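Local coordinates for protein arginyl-tRNA synthetase, putative (Plasmodium falciparum, PDB 5JLD) that probably attaches L-arginine to tRNA(Arg) at the expense of ATP, as a cytoplasmic class I aminoacyl-tRNA synthetase of the malaria parasite, at residues A[479-483]-A[578-582]; A[538-542]-A[581-587]. All blocks are in the same frame, centred on the assembly; numbering follows the deposited sequence.

In the fold
Both contacts lie within the helical DALR anticodon-binding region, their centres about 8 Å apart. Along the chain, helix 476-492 comes first, then helix 536-556 and finally helix 564-584, which takes part in both. Interaction 1 sets this last helix against helix 476-492; interaction 2 sets its final turn and the following bend against helix 536-556. Cys581 and Met582 belong to both contacts. Met542 ties them into one apolar core: its CG lies 3.5 Å from Leu578 CD1, and its CE 3.7 Å from Ile479 CG2. Two helices adjacent in the chain are thereby joined to the earlier helix 476-492 in the region that, judged by its family, probably recognises the tRNA anticodon stem-loop.

Interaction 1. Residues A[479-483]-A[578-582]; sequences IIYGY and LKLCM
Tyr483 lies among Leu578, Lys579 and Met582 where two helices of the DALR-type bundle pack nearly antiparallel, the axes of the two segments 10.9 Å apart at closest approach and 152° between their directions. The spacing is bridged by large side chains, and Tyr483 reaches across much of it. With CG anti to the backbone N (chi1 -178°), the side chain runs across toward helix 564-584. At its base, Tyr483 CB meets Met582 SD at 3.9 Å and also touches CD2 of Leu578. Next along the ring, Tyr483 CD1 meets Leu578 CG at 4.1 Å; this carbon lies at the ring edge, near its plane, the two side chains sliding past each other in opposite directions. Farther out, Tyr483 CE1 rests against Lys579 CB at 3.7 Å. At the tip, Tyr483 OH lies beside the aliphatic part of the same lysine, 3.9 Å from Lys579 CD, so this contact uses methylene groups while the ammonium end leads away.

Met582 completes the setting of the ring. Its SD stands 4.7 Å from the Tyr483 ring centroid and 35° off the normal, a Met-aromatic contact of oblique geometry. Before the sulfur, Met582 CG packs against CG2 of Ile479, which also approaches Leu578 CD1. Beyond it, a bend at the last torsion turns the methyl toward Ile480, whose side chain it crosses at about a right angle. Ile480 also touches Leu443 and Ser446 of helix 436-453 and Leu593, while Tyr483 also touches Pro589. The contact is mostly buried, with Lys579 exposed, and its shortest apolar approach is the 3.5 Å between Met582 CE and Ile480 CG1.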
# COMPACT_ATOMS: atom_id res chain seq x y z
N ILE A 479 13.45 -12.42 4.90
CA ILE A 479 13.71 -11.52 3.78
C ILE A 479 15.00 -10.74 4.06
O ILE A 479 15.88 -10.61 3.19
CB ILE A 479 12.55 -10.54 3.56
CG1 ILE A 479 11.23 -11.29 3.39
CG2 ILE A 479 12.85 -9.63 2.36
CD1 ILE A 479 11.05 -11.96 2.04
N ILE A 480 15.10 -10.28 5.29
CA ILE A 480 16.25 -9.48 5.70
C ILE A 480 17.54 -10.28 5.59
O ILE A 480 18.54 -9.79 5.04
CB ILE A 480 16.04 -8.95 7.13
CG1 ILE A 480 14.93 -7.89 7.11
CG2 ILE A 480 17.31 -8.34 7.70
CD1 ILE A 480 14.47 -7.47 8.48
N TYR A 481 17.51 -11.53 6.05
CA TYR A 481 18.73 -12.33 5.98
C TYR A 481 19.08 -12.69 4.54
O TYR A 481 20.26 -12.79 4.20
CB TYR A 481 18.60 -13.58 6.85
CG TYR A 481 19.06 -13.28 8.25
CD1 TYR A 481 18.20 -12.68 9.16
CD2 TYR A 481 20.37 -13.54 8.65
CE1 TYR A 481 18.62 -12.37 10.44
CE2 TYR A 481 20.79 -13.24 9.94
CZ TYR A 481 19.91 -12.65 10.83
OH TYR A 481 20.31 -12.34 12.11
N GLY A 482 18.07 -12.83 3.69
CA GLY A 482 18.31 -13.03 2.27
C GLY A 482 19.09 -11.85 1.72
O GLY A 482 20.11 -12.01 1.01
N TYR A 483 18.61 -10.66 2.07
CA TYR A 483 19.26 -9.44 1.62
C TYR A 483 20.72 -9.34 2.08
O TYR A 483 21.63 -9.03 1.27
CB TYR A 483 18.49 -8.21 2.11
CG TYR A 483 19.12 -6.94 1.63
CD1 TYR A 483 18.95 -6.52 0.31
CD2 TYR A 483 19.90 -6.17 2.47
CE1 TYR A 483 19.53 -5.35 -0.14
CE2 TYR A 483 20.49 -5.00 2.03
CZ TYR A 483 20.30 -4.59 0.72
OH TYR A 483 20.89 -3.42 0.29
N LEU A 578 15.57 -5.90 -4.34
CA LEU A 578 15.18 -6.40 -3.03
C LEU A 578 15.14 -5.25 -2.01
O LEU A 578 14.18 -5.12 -1.26
CB LEU A 578 16.13 -7.48 -2.56
CG LEU A 578 15.69 -8.30 -1.35
CD1 LEU A 578 14.22 -8.63 -1.44
CD2 LEU A 578 16.54 -9.58 -1.27
N LYS A 579 16.20 -4.44 -2.01
CA LYS A 579 16.28 -3.25 -1.16
C LYS A 579 15.06 -2.36 -1.37
O LYS A 579 14.34 -2.04 -0.40
CB LYS A 579 17.56 -2.47 -1.46
CG LYS A 579 17.76 -1.20 -0.64
CD LYS A 579 18.91 -0.39 -1.23
CE LYS A 579 19.00 1.00 -0.62
NZ LYS A 579 19.78 0.98 0.64
N LEU A 580 14.82 -1.99 -2.63
CA LEU A 580 13.68 -1.14 -2.97
C LEU A 580 12.35 -1.74 -2.48
O LEU A 580 11.55 -1.04 -1.85
CB LEU A 580 13.64 -0.88 -4.48
CG LEU A 580 12.45 -0.08 -5.01
CD1 LEU A 580 12.35 1.25 -4.25
CD2 LEU A 580 12.62 0.18 -6.49
N CYS A 581 12.14 -3.03 -2.75
CA CYS A 581 10.92 -3.71 -2.32
C CYS A 581 10.74 -3.65 -0.80
O CYS A 581 9.63 -3.45 -0.31
CB CYS A 581 10.93 -5.19 -2.75
SG CYS A 581 10.56 -5.53 -4.50
N MET A 582 11.85 -3.85 -0.08
CA MET A 582 11.84 -3.86 1.36
C MET A 582 11.41 -2.48 1.87
O MET A 582 10.53 -2.39 2.72
CB MET A 582 13.22 -4.23 1.91
CG MET A 582 13.50 -5.71 1.91
SD MET A 582 15.20 -6.08 2.42
CE MET A 582 15.08 -5.95 4.19

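Interaction 2. Residues A[538-542]-A[581-587]; sequences LAEYM and CMELLGM
The backbone O of Met582 accepts Met587 N at 2.8 Å and a weak bond from Leu585 N at 3.1 Å, and the two residues donating to it both pack on Met542 of the facing helix. Together with Gly586 N bonded to Glu583 O at 2.9 Å, this forms a Schellman motif closing helix 564-584. Gly586 takes the positive phi of 87° that the turn requires, and the chain bends back so that Met587 also faces helix 536-556.

Met542 packs along this end of the helix. Its CG and SD lie along Cys581 CB, with Met542 SD 3.6 Å from that carbon; the sulfur also approaches the backbone N and CG of Met582. A bend at the last torsion (chi3 59°) then carries Met542 CE to Leu585 CD1 at 3.6 Å, the two side chains reaching tip to tip, and past Met587 SD at 4.0 Å. The other branch of Leu585, CD2, slides along Leu538, while CD1 covers Ala539. The side chains of Leu538 and Leu584 cross at about a right angle, Leu538 CD2 lying 4.0 Å from Leu584 CB.

Cys581 SG sits in the plane of the Tyr541 ring, at its edge and 84° off the normal, 3.9 Å from Tyr541 CD2 and equally near CE2. The phenol OH of Tyr541 is hydrogen-bonded to the backbone O of His518, and the His518 ring stacks on that of Tyr541; this probably helps hold the edge presented to sulfur. Tyr450 of helix 436-453 covers Met542 and Ala539. Between the two segments the chemistry is apolar and rich in sulfur: Met582 O, Met587 N and Gly586 N are bonded within the Schellman motif, Ser160 OG and Lys449 NZ take up Leu584 O and Gly586 O, and shape fit among side chains joins this helix end to helix 536-556.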
# COMPACT_ATOMS: atom_id res chain seq x y z
N LEU A 538 2.74 -7.12 -3.53
CA LEU A 538 4.12 -6.64 -3.52
C LEU A 538 4.97 -7.53 -2.60
O LEU A 538 6.04 -8.00 -2.99
CB LEU A 538 4.19 -5.15 -3.10
CG LEU A 538 5.54 -4.45 -2.95
CD1 LEU A 538 6.42 -4.66 -4.19
CD2 LEU A 538 5.35 -2.94 -2.68
N ALA A 539 4.46 -7.82 -1.41
CA ALA A 539 5.19 -8.68 -0.47
C ALA A 539 5.47 -10.05 -1.11
O ALA A 539 6.60 -10.58 -1.09
CB ALA A 539 4.39 -8.84 0.82
N GLU A 540 4.42 -10.61 -1.69
CA GLU A 540 4.49 -11.84 -2.46
C GLU A 540 5.63 -11.74 -3.49
O GLU A 540 6.52 -12.59 -3.55
CB GLU A 540 3.18 -12.08 -3.19
CG GLU A 540 2.21 -13.04 -2.62
CD GLU A 540 1.20 -13.44 -3.69
OE1 GLU A 540 1.64 -13.66 -4.85
OE2 GLU A 540 -0.01 -13.52 -3.39
N TYR A 541 5.58 -10.66 -4.27
CA TYR A 541 6.53 -10.46 -5.35
C TYR A 541 7.91 -10.55 -4.77
O TYR A 541 8.81 -11.24 -5.31
CB TYR A 541 6.31 -9.10 -6.02
CG TYR A 541 7.39 -8.74 -7.01
CD1 TYR A 541 7.31 -9.18 -8.33
CD2 TYR A 541 8.49 -7.98 -6.64
CE1 TYR A 541 8.29 -8.86 -9.25
CE2 TYR A 541 9.49 -7.66 -7.55
CZ TYR A 541 9.38 -8.11 -8.86
OH TYR A 541 10.35 -7.80 -9.79
N MET A 542 8.04 -9.92 -3.60
CA MET A 542 9.35 -9.76 -3.01
C MET A 542 9.82 -11.11 -2.58
O MET A 542 10.96 -11.49 -2.84
CB MET A 542 9.30 -8.78 -1.82
CG MET A 542 10.69 -8.50 -1.27
SD MET A 542 10.68 -7.36 0.12
CE MET A 542 9.63 -8.26 1.26
N CYS A 581 12.14 -3.03 -2.75
CA CYS A 581 10.92 -3.71 -2.32
C CYS A 581 10.74 -3.65 -0.80
O CYS A 581 9.63 -3.45 -0.31
CB CYS A 581 10.93 -5.19 -2.75
SG CYS A 581 10.56 -5.53 -4.50
N MET A 582 11.85 -3.85 -0.08
CA MET A 582 11.84 -3.86 1.36
C MET A 582 11.41 -2.48 1.87
O MET A 582 10.53 -2.39 2.72
CB MET A 582 13.22 -4.23 1.91
CG MET A 582 13.50 -5.71 1.91
SD MET A 582 15.20 -6.08 2.42
CE MET A 582 15.08 -5.95 4.19
N GLU A 583 12.02 -1.44 1.31
CA GLU A 583 11.72 -0.06 1.67
C GLU A 583 10.28 0.33 1.36
O GLU A 583 9.64 1.01 2.15
CB GLU A 583 12.68 0.88 0.96
CG GLU A 583 14.10 0.81 1.49
CD GLU A 583 15.07 1.56 0.62
OE1 GLU A 583 14.70 1.89 -0.53
OE2 GLU A 583 16.22 1.80 1.07
N LEU A 584 9.77 -0.10 0.22
CA LEU A 584 8.40 0.22 -0.15
C LEU A 584 7.42 -0.37 0.86
O LEU A 584 6.32 0.16 1.05
CB LEU A 584 8.08 -0.28 -1.56
CG LEU A 584 8.74 0.43 -2.76
CD1 LEU A 584 8.40 -0.29 -4.05
CD2 LEU A 584 8.36 1.91 -2.86
N LEU A 585 7.82 -1.44 1.52
CA LEU A 585 6.96 -2.11 2.49
C LEU A 585 7.23 -1.60 3.90
O LEU A 585 6.64 -2.09 4.87
CB LEU A 585 7.16 -3.63 2.41
CG LEU A 585 6.62 -4.31 1.14
CD1 LEU A 585 7.17 -5.71 1.02
CD2 LEU A 585 5.09 -4.34 1.15
N GLY A 586 8.14 -0.64 4.01
CA GLY A 586 8.49 -0.04 5.29
C GLY A 586 9.57 -0.78 6.06
O GLY A 586 9.78 -0.52 7.25
N MET A 587 10.25 -1.72 5.40
CA MET A 587 11.31 -2.47 6.08
C MET A 587 12.65 -1.76 5.92
O MET A 587 12.83 -0.96 5.01
CB MET A 587 11.37 -3.91 5.55
CG MET A 587 10.05 -4.68 5.64
SD MET A 587 9.98 -6.23 4.68
CE MET A 587 11.39 -7.13 5.32